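Local coordinates for protein LS-24 (Lathyrus sativus, PDB 3LP9) that binds calcium and probably hemin as a monomer or spermine as a dimer, and may act in oxidative stress response and polyamine biosynthesis, at residues 8-13 against 17-22; 176-181 against 185-190; 68-73 against 143-148; 74-79 against 106-111; 46-49 against 54-57. All coordinates share one frame; numbering follows the deposited sequence.

From the N terminus, contact 1 closes the tight turn at residues 14-16 and makes the first hairpin of the four-bladed hemopexin propeller. Contact 5 closes the next short loop, after the last strand of the same sheet, and follows contact 1 in series. Contact 3 opens at 68-73 and closes a long loop at 143-148, tying the second sheet to the third. Contact 4 is nested inside it and packs strand 74-79, next to strand 66-69, against the end of helix 104-107 and the turn after it. Contact 2 closes the hairpin of the last sheet. It touches contact 1, where Glu-17 O meets His-181 NE2, so the first and last blades meet.

Contact 1. Residues 8-13 against 17-22; sequences AAFRSS and EAYFFI
Ser-12 OG, Glu-17 OE1 and Tyr-19 OH all grip one water. The water donates to Glu-17 OE1 at 3.1 Å and lies 2.6 Å from Ser-12 OG. Ser-12 OG also bonds to the backbone N of Lys-14 in the turn. Strands 8-11 and 17-22 form an antiparallel beta hairpin. Phe-10 and Tyr-19 are a hydrogen-bonded pair, as are Ala-8 and Phe-21. Just past the strand, Ser-12 N donates to Glu-17 O at 2.9 Å. One face of the hairpin carries an aromatic cluster of Phe-10, Tyr-19 and Phe-21. Phe-10 CG stands between its backbone N and carbonyl carbon (chi1 75°), which swings the ring across to strand 17-22. There Tyr-19 CB sits over one ring face. The Phe-10 and Tyr-19 rings are oblique, with Phe-10 CE2 3.4 Å from Tyr-19 CD2. Phe-10 CD1 meets the Phe-21 ring at its edge, 3.6 Å from CE2. With an alanine at Phe-10, a gap would probably open between Tyr-19 and Phe-21 and set both rings freer to turn. On the other face, Ala-9 and Ala-18 touch Phe-178 of the last blade. Backbone bonds and apolar packing hold the hairpin's middle, while polar groups and water gather at the turn.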
# COMPACT_ATOMS: atom_id res chain seq x y z
N ALA A 8 9.42 13.22 -7.36
CA ALA A 8 8.93 12.57 -8.55
C ALA A 8 8.56 13.62 -9.60
O ALA A 8 8.31 14.74 -9.23
CB ALA A 8 7.73 11.67 -8.25
N ALA A 9 8.53 13.27 -10.89
CA ALA A 9 8.11 14.18 -11.91
C ALA A 9 7.69 13.41 -13.14
O ALA A 9 8.23 12.36 -13.42
CB ALA A 9 9.27 15.13 -12.29
N PHE A 10 6.76 13.96 -13.90
CA PHE A 10 6.46 13.42 -15.22
C PHE A 10 5.96 14.50 -16.18
O PHE A 10 5.47 15.54 -15.79
CB PHE A 10 5.52 12.20 -15.11
CG PHE A 10 4.09 12.51 -14.81
CD1 PHE A 10 3.54 12.19 -13.56
CD2 PHE A 10 3.22 13.00 -15.84
CE1 PHE A 10 2.15 12.42 -13.32
CE2 PHE A 10 1.85 13.23 -15.61
CZ PHE A 10 1.33 12.94 -14.37
N ARG A 11 6.18 14.27 -17.46
CA ARG A 11 5.74 15.16 -18.50
C ARG A 11 4.22 15.07 -18.81
O ARG A 11 3.65 13.96 -19.01
CB ARG A 11 6.57 14.91 -19.78
CG ARG A 11 6.38 16.05 -20.81
CD ARG A 11 6.91 15.78 -22.14
NE ARG A 11 6.73 14.40 -22.44
CZ ARG A 11 7.59 13.69 -23.13
NH1 ARG A 11 8.71 14.24 -23.58
NH2 ARG A 11 7.37 12.40 -23.32
N SER A 12 3.58 16.24 -18.91
CA SER A 12 2.17 16.28 -19.28
C SER A 12 1.99 16.13 -20.78
O SER A 12 2.88 16.46 -21.54
CB SER A 12 1.53 17.57 -18.82
OG SER A 12 0.14 17.55 -19.11
N SER A 13 0.86 15.57 -21.21
CA SER A 13 0.52 15.54 -22.67
C SER A 13 0.23 16.97 -23.15
O SER A 13 0.28 17.25 -24.37
CB SER A 13 -0.69 14.64 -22.95
OG SER A 13 -1.80 15.02 -22.19
N GLU A 17 4.19 21.50 -20.06
CA GLU A 17 3.76 21.31 -18.67
C GLU A 17 4.28 19.98 -18.08
O GLU A 17 4.43 19.00 -18.81
CB GLU A 17 2.22 21.35 -18.60
CG GLU A 17 1.68 22.71 -19.03
CD GLU A 17 0.20 22.82 -18.94
OE1 GLU A 17 -0.45 22.15 -18.10
OE2 GLU A 17 -0.33 23.62 -19.76
N ALA A 18 4.55 20.00 -16.75
CA ALA A 18 5.07 18.86 -16.05
C ALA A 18 4.55 18.89 -14.59
O ALA A 18 4.35 19.95 -14.04
CB ALA A 18 6.55 18.85 -16.10
N TYR A 19 4.29 17.71 -14.01
CA TYR A 19 3.88 17.56 -12.60
C TYR A 19 5.11 17.17 -11.74
O TYR A 19 5.90 16.27 -12.09
CB TYR A 19 2.78 16.47 -12.50
CG TYR A 19 1.51 16.76 -13.26
CD1 TYR A 19 0.41 17.34 -12.60
CD2 TYR A 19 1.39 16.47 -14.62
CE1 TYR A 19 -0.82 17.60 -13.27
CE2 TYR A 19 0.18 16.73 -15.31
CZ TYR A 19 -0.91 17.31 -14.62
OH TYR A 19 -2.09 17.66 -15.25
N PHE A 20 5.30 17.89 -10.63
CA PHE A 20 6.45 17.66 -9.75
C PHE A 20 5.83 17.20 -8.47
O PHE A 20 4.86 17.83 -8.00
CB PHE A 20 7.27 18.95 -9.48
CG PHE A 20 8.04 19.49 -10.67
CD1 PHE A 20 8.16 18.79 -11.85
CD2 PHE A 20 8.70 20.70 -10.57
CE1 PHE A 20 8.86 19.26 -12.89
CE2 PHE A 20 9.43 21.18 -11.59
CZ PHE A 20 9.48 20.45 -12.79
N PHE A 21 6.32 16.11 -7.91
CA PHE A 21 5.80 15.62 -6.66
C PHE A 21 6.78 15.86 -5.52
O PHE A 21 7.94 15.45 -5.58
CB PHE A 21 5.36 14.15 -6.79
CG PHE A 21 4.33 13.93 -7.86
CD1 PHE A 21 3.00 14.24 -7.63
CD2 PHE A 21 4.71 13.51 -9.12
CE1 PHE A 21 2.05 14.12 -8.64
CE2 PHE A 21 3.78 13.38 -10.15
CZ PHE A 21 2.43 13.69 -9.90
N ILE A 22 6.28 16.51 -4.49
CA ILE A 22 7.10 16.94 -3.35
C ILE A 22 6.36 16.55 -2.10
O ILE A 22 5.18 16.89 -1.98
CB ILE A 22 7.31 18.48 -3.30
CG1 ILE A 22 7.57 19.04 -4.69
CG2 ILE A 22 8.43 18.88 -2.28
CD1 ILE A 22 7.63 20.50 -4.73
O HOH W 1 -1.18 19.18 -17.64

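Contact 2. Residues 176-181 against 185-190; sequences AAFASH and EVYFFK
Phe-178 and Tyr-187 lie side by side and point the same way. Their planes are 24° apart but slid, so the rings barely overlap. The closest approach is Phe-178 CZ to Tyr-187 CD2, 3.3 Å. At chi1 82° the Phe-178 ring leans over to the partner strand. Phe-189 CZ comes to the edge of the Phe-178 ring, in its plane, 4.0 Å from CE1. Replacing Phe-178 by a serine would probably leave the flank of Tyr-187 without its neighbour and open a gap beside Phe-189. On the other face of the sheet, Ala-177 CB meets Phe-188 CD1 at 4.0 Å, and Val-186 CG1 packs on Phe-178 O. Strands 176-179 and 185-190 make the beta hairpin of the last blade of the hemopexin propeller. Phe-178 and Tyr-187 bond both ways through their backbone atoms, while Ala-176 N to Phe-189 O is weak. Ser-180 N donates to Glu-185 O at 2.8 Å near the turn. A water links Ser-180 OG, Glu-185 OE1 and Tyr-187 OH there, 2.6 Å from Ser-180 OG. Further out, Arg-196 makes a salt bridge with Glu-185, and Tyr-217 OH bonds to Tyr-187 OH. Phe-189 packs edge-to-face with Phe-20 of the first blade. Asp-175, just before the hairpin, binds the calcium ion.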
# COMPACT_ATOMS: atom_id res chain seq x y z
N ALA A 176 14.58 12.71 -8.63
CA ALA A 176 13.48 12.65 -9.59
C ALA A 176 14.00 12.97 -11.01
O ALA A 176 15.15 13.44 -11.20
CB ALA A 176 12.44 13.62 -9.24
N ALA A 177 13.12 12.79 -11.99
CA ALA A 177 13.45 13.09 -13.38
C ALA A 177 12.21 13.15 -14.24
O ALA A 177 11.15 12.76 -13.80
CB ALA A 177 14.44 12.08 -13.92
N PHE A 178 12.36 13.65 -15.47
CA PHE A 178 11.32 13.62 -16.50
C PHE A 178 11.90 14.09 -17.85
O PHE A 178 12.70 14.97 -17.87
CB PHE A 178 10.02 14.45 -16.11
CG PHE A 178 10.14 15.96 -16.38
CD1 PHE A 178 10.88 16.78 -15.53
CD2 PHE A 178 9.51 16.53 -17.49
CE1 PHE A 178 11.00 18.15 -15.83
CE2 PHE A 178 9.62 17.90 -17.77
CZ PHE A 178 10.35 18.70 -16.96
N ALA A 179 11.47 13.45 -18.94
CA ALA A 179 11.73 13.81 -20.33
C ALA A 179 10.98 15.10 -20.74
O ALA A 179 9.76 15.16 -20.61
CB ALA A 179 11.29 12.69 -21.20
N SER A 180 11.72 16.07 -21.28
CA SER A 180 11.19 17.29 -21.79
C SER A 180 10.35 17.12 -23.06
O SER A 180 10.42 16.11 -23.78
CB SER A 180 12.37 18.21 -22.09
OG SER A 180 11.99 19.58 -22.17
N HIS A 181 9.54 18.16 -23.33
CA HIS A 181 8.77 18.27 -24.55
C HIS A 181 9.78 18.57 -25.68
O HIS A 181 9.49 18.43 -26.90
CB HIS A 181 7.78 19.41 -24.41
CG HIS A 181 6.63 19.11 -23.50
ND1 HIS A 181 5.46 18.53 -23.95
CD2 HIS A 181 6.44 19.34 -22.18
CE1 HIS A 181 4.60 18.40 -22.94
NE2 HIS A 181 5.19 18.88 -21.85
N GLU A 185 15.67 15.72 -24.54
CA GLU A 185 16.24 16.44 -23.44
C GLU A 185 15.58 15.94 -22.16
O GLU A 185 14.38 15.68 -22.14
CB GLU A 185 16.08 17.95 -23.60
CG GLU A 185 16.95 18.53 -24.70
CD GLU A 185 16.89 20.04 -24.77
OE1 GLU A 185 16.68 20.73 -23.70
OE2 GLU A 185 17.09 20.53 -25.90
N VAL A 186 16.36 15.81 -21.09
CA VAL A 186 15.89 15.16 -19.87
C VAL A 186 16.35 16.01 -18.71
O VAL A 186 17.40 16.62 -18.79
CB VAL A 186 16.40 13.67 -19.73
CG1 VAL A 186 15.72 13.00 -18.56
CG2 VAL A 186 16.13 12.90 -21.01
N TYR A 187 15.50 16.08 -17.69
CA TYR A 187 15.79 16.80 -16.49
C TYR A 187 15.97 15.81 -15.38
O TYR A 187 15.17 14.90 -15.21
CB TYR A 187 14.66 17.80 -16.13
CG TYR A 187 14.55 19.00 -17.01
CD1 TYR A 187 15.48 20.02 -16.94
CD2 TYR A 187 13.50 19.12 -17.94
CE1 TYR A 187 15.39 21.13 -17.78
CE2 TYR A 187 13.38 20.21 -18.76
CZ TYR A 187 14.34 21.21 -18.70
OH TYR A 187 14.24 22.26 -19.53
N PHE A 188 17.02 16.00 -14.59
CA PHE A 188 17.36 15.16 -13.41
C PHE A 188 17.42 16.10 -12.25
O PHE A 188 18.02 17.18 -12.35
CB PHE A 188 18.74 14.43 -13.57
CG PHE A 188 18.74 13.38 -14.65
CD1 PHE A 188 18.41 12.04 -14.35
CD2 PHE A 188 19.03 13.73 -15.98
CE1 PHE A 188 18.35 11.09 -15.38
CE2 PHE A 188 18.99 12.77 -16.97
CZ PHE A 188 18.66 11.44 -16.65
N PHE A 189 16.80 15.71 -11.14
CA PHE A 189 16.84 16.54 -9.93
C PHE A 189 17.52 15.77 -8.81
O PHE A 189 17.48 14.52 -8.75
CB PHE A 189 15.42 16.94 -9.47
CG PHE A 189 14.58 17.64 -10.53
CD1 PHE A 189 14.92 18.92 -11.01
CD2 PHE A 189 13.44 17.02 -11.05
CE1 PHE A 189 14.14 19.55 -11.98
CE2 PHE A 189 12.64 17.64 -12.03
CZ PHE A 189 13.00 18.94 -12.48
N LYS A 190 18.11 16.53 -7.91
CA LYS A 190 18.80 15.99 -6.76
C LYS A 190 19.00 17.15 -5.83
O LYS A 190 19.69 18.16 -6.19
CB LYS A 190 20.14 15.39 -7.16
CG LYS A 190 20.88 14.83 -6.00
CD LYS A 190 21.14 13.40 -6.29
CE LYS A 190 21.99 12.81 -5.22
NZ LYS A 190 22.54 11.53 -5.70
O HOH W 2 14.08 21.15 -22.19

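Contact 3. Residues 68-73 against 143-148; sequences FDTENN and IDYGSN. With NA (sodium ion), chain G.
A chi1 of 68° in Tyr-145 and of 48° in Glu-71, whose chain then runs extended, brings the phenol to the carboxylate. The contact bridges two neighbouring blades of the hemopexin propeller. Residues 70-73 follow strand 66-69 of the second sheet, and Tyr-145 follows strand 139-144 of the third. Tyr-145 OH donates to Glu-71 OE1 at 2.8 Å and uses the anti lone pair of that oxygen. The carboxylate and ring planes are 68° apart, with OE1 at the ring edge and in its plane. Thr-70 CG2 comes over one face of the same ring in a CH-pi contact, 3.8 Å from Tyr-145 CE1. The ring is thus held both at its rim and over a face. Arg-125 bridges the two segments: its NH2 bonds to Tyr-145 OH and its NE to Thr-70 O. Lys-130 NZ makes a long, weak ion pair with Glu-71 OE1. Behind the tyrosine, Asp-144 OD1 shapes the chain as an Asx turn. Gly-146 N donates to Asp-144 OD1 at 2.8 Å. Ser-147 N donates to Asp-144 OD1 at 3.1 Å. On the second-blade side, Asp-69 OD2 makes a salt bridge with Arg-11, and Asp-69 OD1 binds the sodium ion at 2.8 Å.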
# COMPACT_ATOMS: atom_id res chain seq x y z
N PHE A 68 6.46 8.35 -14.22
CA PHE A 68 6.84 8.61 -15.59
C PHE A 68 5.60 8.46 -16.44
O PHE A 68 4.78 7.55 -16.25
CB PHE A 68 7.99 7.71 -16.06
CG PHE A 68 7.65 6.19 -16.06
CD1 PHE A 68 8.08 5.35 -15.03
CD2 PHE A 68 6.92 5.63 -17.11
CE1 PHE A 68 7.75 3.97 -15.06
CE2 PHE A 68 6.60 4.26 -17.12
CZ PHE A 68 7.01 3.43 -16.13
N ASP A 69 5.42 9.42 -17.32
CA ASP A 69 4.36 9.38 -18.34
C ASP A 69 4.60 8.24 -19.30
O ASP A 69 5.73 7.89 -19.61
CB ASP A 69 4.35 10.69 -19.08
CG ASP A 69 5.75 11.14 -19.52
OD1 ASP A 69 6.59 11.54 -18.66
OD2 ASP A 69 5.96 11.19 -20.74
N THR A 70 3.51 7.63 -19.78
CA THR A 70 3.60 6.52 -20.73
C THR A 70 3.16 7.09 -22.07
O THR A 70 3.98 7.42 -22.92
CB THR A 70 2.75 5.30 -20.23
OG1 THR A 70 1.53 5.78 -19.65
CG2 THR A 70 3.49 4.53 -19.14
N GLU A 71 1.86 7.28 -22.21
CA GLU A 71 1.27 7.70 -23.45
C GLU A 71 -0.09 8.27 -23.16
O GLU A 71 -0.70 7.92 -22.16
CB GLU A 71 1.12 6.54 -24.42
CG GLU A 71 0.50 5.23 -23.89
CD GLU A 71 0.57 4.13 -24.96
OE1 GLU A 71 1.68 3.62 -25.23
OE2 GLU A 71 -0.46 3.75 -25.53
N ASN A 72 -0.54 9.17 -24.03
CA ASN A 72 -1.83 9.82 -23.84
C ASN A 72 -1.85 10.56 -22.50
O ASN A 72 -0.90 11.30 -22.19
CB ASN A 72 -2.96 8.79 -23.98
CG ASN A 72 -3.06 8.27 -25.39
OD1 ASN A 72 -2.96 9.04 -26.30
ND2 ASN A 72 -3.19 6.98 -25.56
N ASN A 73 -2.89 10.38 -21.72
CA ASN A 73 -2.94 11.05 -20.43
C ASN A 73 -2.66 10.05 -19.32
O ASN A 73 -3.18 10.19 -18.24
CB ASN A 73 -4.29 11.76 -20.17
CG ASN A 73 -4.68 12.76 -21.26
OD1 ASN A 73 -3.84 13.25 -21.99
ND2 ASN A 73 -5.97 13.05 -21.36
N ILE A 143 13.67 -0.22 -19.65
CA ILE A 143 12.59 -1.19 -19.92
C ILE A 143 11.74 -0.89 -21.17
O ILE A 143 11.89 0.16 -21.80
CB ILE A 143 11.71 -1.43 -18.67
CG1 ILE A 143 10.64 -0.35 -18.54
CG2 ILE A 143 12.58 -1.57 -17.43
CD1 ILE A 143 9.61 -0.61 -17.46
N ASP A 144 10.86 -1.82 -21.54
CA ASP A 144 9.86 -1.61 -22.58
C ASP A 144 8.50 -1.96 -21.97
O ASP A 144 8.23 -3.12 -21.71
CB ASP A 144 10.18 -2.46 -23.77
CG ASP A 144 9.20 -2.26 -24.92
OD1 ASP A 144 7.95 -2.22 -24.72
OD2 ASP A 144 9.68 -2.16 -26.06
N TYR A 145 7.66 -0.96 -21.68
CA TYR A 145 6.39 -1.25 -21.04
C TYR A 145 5.33 -1.90 -21.91
O TYR A 145 4.30 -2.31 -21.38
CB TYR A 145 5.79 -0.05 -20.34
CG TYR A 145 5.32 1.06 -21.26
CD1 TYR A 145 6.02 2.28 -21.31
CD2 TYR A 145 4.15 0.91 -22.03
CE1 TYR A 145 5.57 3.35 -22.09
CE2 TYR A 145 3.69 1.94 -22.88
CZ TYR A 145 4.40 3.16 -22.91
OH TYR A 145 3.95 4.19 -23.71
N GLY A 146 5.56 -2.03 -23.23
CA GLY A 146 4.64 -2.77 -24.08
C GLY A 146 4.92 -4.26 -23.97
O GLY A 146 4.01 -5.07 -23.85
N SER A 147 6.20 -4.62 -24.02
CA SER A 147 6.63 -6.02 -23.86
C SER A 147 6.79 -6.35 -22.39
O SER A 147 6.82 -7.53 -21.99
CB SER A 147 7.95 -6.28 -24.56
OG SER A 147 9.05 -5.81 -23.78
N ASN A 148 6.87 -5.30 -21.57
CA ASN A 148 7.00 -5.45 -20.12
C ASN A 148 8.25 -6.27 -19.88
O ASN A 148 8.18 -7.32 -19.27
CB ASN A 148 5.75 -6.09 -19.46
CG ASN A 148 5.69 -5.82 -17.95
OD1 ASN A 148 6.25 -4.81 -17.49
ND2 ASN A 148 5.03 -6.69 -17.18
NA NA G . 9.32 11.36 -18.39
O HOH W 3 9.29 11.14 -15.43

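Contact 4. Residues 74-79 against 106-111; sequences EAFIFY and DVFPFF
Phe-108 points its ring edge at the face of Phe-76 in an edge-to-face pair. The two side chains come from opposite directions, with centroids 5.2 Å apart and planes at 59°. Phe-108 CZ stands over the centre of the Phe-76 ring, 3.9 Å from its CZ. Phe-78 crosses Phe-108 at about a right angle. Its CZ reaches Phe-108 CE2 at 3.7 Å. The end of the Phe-108 ring therefore touches both phenylalanines of strand 74-79. Val-107 helps to set this ring. Its CG1 lies over the centre of one Phe-108 face and also meets Phe-76 CE1 at 4.0 Å. CG1 is placed there because it is anti to the backbone N (chi1 168°). The contact is wholly apolar. Ile-143 of strand 139-144 also touches Phe-108, and Asn-148 ND2 bonds to Val-107 O. Both segments have ends at the dimer interface. Asp-106 OD2 bonds to Tyr-62 OH of the second subunit, and Tyr-79 OH to Lys-103 NZ of the second subunit. Phe-78 also lies next to Asp-65, which binds the calcium ion. The cluster is interblade packing of the hemopexin propeller: the end of helix 104-107 and the turn after it pack apolar side chains between the second and third sheets.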
# COMPACT_ATOMS: atom_id res chain seq x y z
N GLU A 74 -1.81 9.05 -19.58
CA GLU A 74 -1.43 8.08 -18.55
C GLU A 74 0.00 8.17 -18.06
O GLU A 74 0.85 8.71 -18.74
CB GLU A 74 -1.69 6.66 -19.05
CG GLU A 74 -3.15 6.44 -19.40
CD GLU A 74 -3.45 5.07 -19.92
OE1 GLU A 74 -2.66 4.14 -19.65
OE2 GLU A 74 -4.50 4.92 -20.57
N ALA A 75 0.24 7.65 -16.84
CA ALA A 75 1.55 7.67 -16.10
C ALA A 75 1.51 6.62 -14.98
O ALA A 75 0.48 6.38 -14.37
CB ALA A 75 1.85 9.01 -15.52
N PHE A 76 2.68 6.03 -14.72
CA PHE A 76 2.91 5.11 -13.62
C PHE A 76 3.41 5.94 -12.45
O PHE A 76 4.24 6.83 -12.62
CB PHE A 76 3.95 4.02 -14.00
CG PHE A 76 3.35 2.74 -14.53
CD1 PHE A 76 2.69 1.86 -13.68
CD2 PHE A 76 3.41 2.43 -15.89
CE1 PHE A 76 2.15 0.69 -14.15
CE2 PHE A 76 2.86 1.27 -16.37
CZ PHE A 76 2.23 0.40 -15.52
N ILE A 77 2.86 5.69 -11.29
CA ILE A 77 3.29 6.35 -10.05
C ILE A 77 3.73 5.27 -9.09
O ILE A 77 3.33 4.11 -9.21
CB ILE A 77 2.14 7.22 -9.42
CG1 ILE A 77 0.88 6.41 -9.11
CG2 ILE A 77 1.82 8.38 -10.36
CD1 ILE A 77 -0.25 7.20 -8.52
N PHE A 78 4.60 5.62 -8.16
CA PHE A 78 5.17 4.63 -7.21
C PHE A 78 5.15 5.29 -5.83
O PHE A 78 5.20 6.52 -5.73
CB PHE A 78 6.60 4.26 -7.61
CG PHE A 78 6.74 3.60 -8.97
CD1 PHE A 78 6.98 2.27 -9.07
CD2 PHE A 78 6.66 4.35 -10.14
CE1 PHE A 78 7.11 1.62 -10.34
CE2 PHE A 78 6.84 3.75 -11.45
CZ PHE A 78 7.03 2.35 -11.52
N TYR A 79 5.07 4.47 -4.78
CA TYR A 79 5.29 4.89 -3.42
C TYR A 79 5.85 3.67 -2.75
O TYR A 79 5.13 2.66 -2.53
CB TYR A 79 4.01 5.33 -2.69
CG TYR A 79 4.29 5.56 -1.22
CD1 TYR A 79 5.05 6.66 -0.81
CD2 TYR A 79 3.90 4.61 -0.24
CE1 TYR A 79 5.39 6.83 0.56
CE2 TYR A 79 4.24 4.78 1.13
CZ TYR A 79 4.99 5.88 1.50
OH TYR A 79 5.30 6.10 2.82
N ASP A 106 5.30 -7.27 -8.81
CA ASP A 106 4.23 -7.97 -9.42
C ASP A 106 3.72 -7.30 -10.72
O ASP A 106 3.37 -7.99 -11.68
CB ASP A 106 3.18 -8.26 -8.31
CG ASP A 106 1.72 -8.05 -8.75
OD1 ASP A 106 1.10 -8.79 -9.62
OD2 ASP A 106 1.13 -7.14 -8.10
N VAL A 107 3.78 -5.97 -10.83
CA VAL A 107 3.42 -5.33 -12.12
C VAL A 107 4.59 -5.47 -13.08
O VAL A 107 4.40 -5.68 -14.32
CB VAL A 107 3.07 -3.84 -11.97
CG1 VAL A 107 2.99 -3.14 -13.37
CG2 VAL A 107 1.76 -3.68 -11.19
N PHE A 108 5.79 -5.35 -12.51
CA PHE A 108 7.02 -5.54 -13.26
C PHE A 108 7.80 -6.74 -12.75
O PHE A 108 8.74 -6.54 -12.00
CB PHE A 108 7.89 -4.27 -13.18
CG PHE A 108 7.19 -3.02 -13.62
CD1 PHE A 108 6.91 -2.80 -14.97
CD2 PHE A 108 6.80 -2.06 -12.68
CE1 PHE A 108 6.24 -1.64 -15.41
CE2 PHE A 108 6.12 -0.88 -13.10
CZ PHE A 108 5.84 -0.68 -14.45
N PRO A 109 7.41 -7.99 -13.14
CA PRO A 109 8.06 -9.16 -12.53
C PRO A 109 9.61 -9.16 -12.62
O PRO A 109 10.29 -9.56 -11.66
CB PRO A 109 7.39 -10.36 -13.27
CG PRO A 109 6.00 -9.80 -13.58
CD PRO A 109 6.33 -8.41 -14.07
N PHE A 110 10.14 -8.72 -13.77
CA PHE A 110 11.60 -8.72 -14.00
C PHE A 110 12.37 -7.94 -12.92
O PHE A 110 13.62 -7.97 -12.92
CB PHE A 110 11.94 -8.14 -15.39
CG PHE A 110 11.37 -6.78 -15.63
CD1 PHE A 110 10.17 -6.63 -16.27
CD2 PHE A 110 12.02 -5.66 -15.18
CE1 PHE A 110 9.63 -5.37 -16.44
CE2 PHE A 110 11.50 -4.41 -15.34
CZ PHE A 110 10.29 -4.25 -15.96
N PHE A 111 11.65 -7.26 -12.02
CA PHE A 111 12.26 -6.45 -10.98
C PHE A 111 12.37 -7.20 -9.70
O PHE A 111 13.09 -6.78 -8.81
CB PHE A 111 11.50 -5.16 -10.73
CG PHE A 111 12.01 -3.98 -11.52
CD1 PHE A 111 13.28 -4.01 -12.09
CD2 PHE A 111 11.21 -2.89 -11.75
CE1 PHE A 111 13.74 -2.96 -12.88
CE2 PHE A 111 11.64 -1.83 -12.52
CZ PHE A 111 12.92 -1.85 -13.08

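Contact 5. Residues 46-49 against 54-57; sequences PVRD and LNQT
Val-47 and Leu-54 touch across a short loop of the hemopexin fold. Helix 47-50 ends the first blade of the propeller, and residues 54-57 lead to helix 58-62. Pro-46 and Thr-57 hold the N-cap positions of these two helices. The apolar part of the contact is small. With CG1 anti to the backbone N (chi1 -175°), Val-47 turns this methyl to Leu-54 CD2, 3.9 Å away, and the two side chains approach obliquely. Leu-54 CD2 also packs on Ile-77 CD1 of the second sheet, so the leucine joins two blades.

Van der Waals packing accounts for the second pair. Asn-55 CB sits 3.3 Å from Arg-48 O, and Asn-55 OD1 is 3.9 Å from Arg-48 CB. The CA atoms of Arg-48 and Asn-55 are 3.8 Å apart, so the backbones come close here.

Charged contacts lie outside the two segments. The Arg-48 chain bends at chi3 and leads its guanidinium away from Asn-55. NH2 makes a salt bridge with Asp-24, and NE bonds to Gly-60 O. That second bond ties helix 47-50 to helix 58-62.

Polar bonds hold each segment in shape and reach the dimer partner. Gln-56 NE2 bonds to Ile-97 O of the second subunit. Asp-49 N donates to Pro-46 O at 3.1 Å. Thr-57 OG1 donates back to Leu-54 O in a short bond of 2.5 Å.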
# COMPACT_ATOMS: atom_id res chain seq x y z
N PRO A 46 -1.93 19.09 -1.84
CA PRO A 46 -2.00 17.62 -1.64
C PRO A 46 -2.47 16.82 -2.82
O PRO A 46 -3.40 17.17 -3.53
CB PRO A 46 -2.94 17.46 -0.46
CG PRO A 46 -2.77 18.76 0.29
CD PRO A 46 -2.62 19.83 -0.77
N VAL A 47 -1.77 15.71 -3.03
CA VAL A 47 -2.15 14.73 -4.02
C VAL A 47 -3.59 14.25 -3.77
O VAL A 47 -4.30 13.91 -4.75
CB VAL A 47 -1.18 13.53 -3.95
CG1 VAL A 47 -1.46 12.53 -5.05
CG2 VAL A 47 0.29 14.09 -4.01
N ARG A 48 -4.00 14.25 -2.50
CA ARG A 48 -5.27 13.60 -2.14
C ARG A 48 -6.40 14.54 -2.57
O ARG A 48 -7.51 14.08 -2.83
CB ARG A 48 -5.37 13.33 -0.63
CG ARG A 48 -5.45 14.62 0.19
CD ARG A 48 -5.31 14.39 1.63
NE ARG A 48 -4.05 13.73 1.89
CZ ARG A 48 -3.01 14.29 2.50
NH1 ARG A 48 -3.10 15.54 2.96
NH2 ARG A 48 -1.88 13.58 2.65
N ASP A 49 -6.06 15.84 -2.67
CA ASP A 49 -7.02 16.94 -3.00
C ASP A 49 -6.99 17.19 -4.50
O ASP A 49 -8.05 17.36 -5.13
CB ASP A 49 -6.70 18.25 -2.27
CG ASP A 49 -6.85 18.14 -0.78
OD1 ASP A 49 -7.68 17.36 -0.29
OD2 ASP A 49 -6.14 18.86 -0.06
N LEU A 54 -7.02 9.33 -5.95
CA LEU A 54 -5.88 8.86 -5.15
C LEU A 54 -6.07 9.12 -3.66
O LEU A 54 -5.40 8.54 -2.85
CB LEU A 54 -4.61 9.53 -5.66
CG LEU A 54 -3.72 8.81 -6.66
CD1 LEU A 54 -4.50 7.97 -7.64
CD2 LEU A 54 -2.86 9.79 -7.41
N ASN A 55 -7.01 10.00 -3.33
CA ASN A 55 -7.35 10.40 -1.98
C ASN A 55 -7.34 9.29 -0.92
O ASN A 55 -6.52 9.31 0.02
CB ASN A 55 -8.68 11.15 -2.03
CG ASN A 55 -9.35 11.28 -0.66
OD1 ASN A 55 -8.84 11.89 0.27
ND2 ASN A 55 -10.51 10.64 -0.54
N GLN A 56 -8.23 8.30 -1.03
CA GLN A 56 -8.17 7.19 -0.08
C GLN A 56 -7.37 5.99 -0.60
O GLN A 56 -7.88 4.91 -0.75
CB GLN A 56 -9.58 6.81 0.39
CG GLN A 56 -10.30 8.01 1.05
CD GLN A 56 -11.60 7.60 1.66
OE1 GLN A 56 -12.54 7.30 0.95
NE2 GLN A 56 -11.62 7.48 2.95
N THR A 57 -6.08 6.22 -0.87
CA THR A 57 -5.13 5.19 -1.28
C THR A 57 -3.78 5.55 -0.64
O THR A 57 -3.69 6.62 -0.05
CB THR A 57 -5.00 5.11 -2.82
OG1 THR A 57 -4.33 6.28 -3.27
CG2 THR A 57 -6.35 4.98 -3.47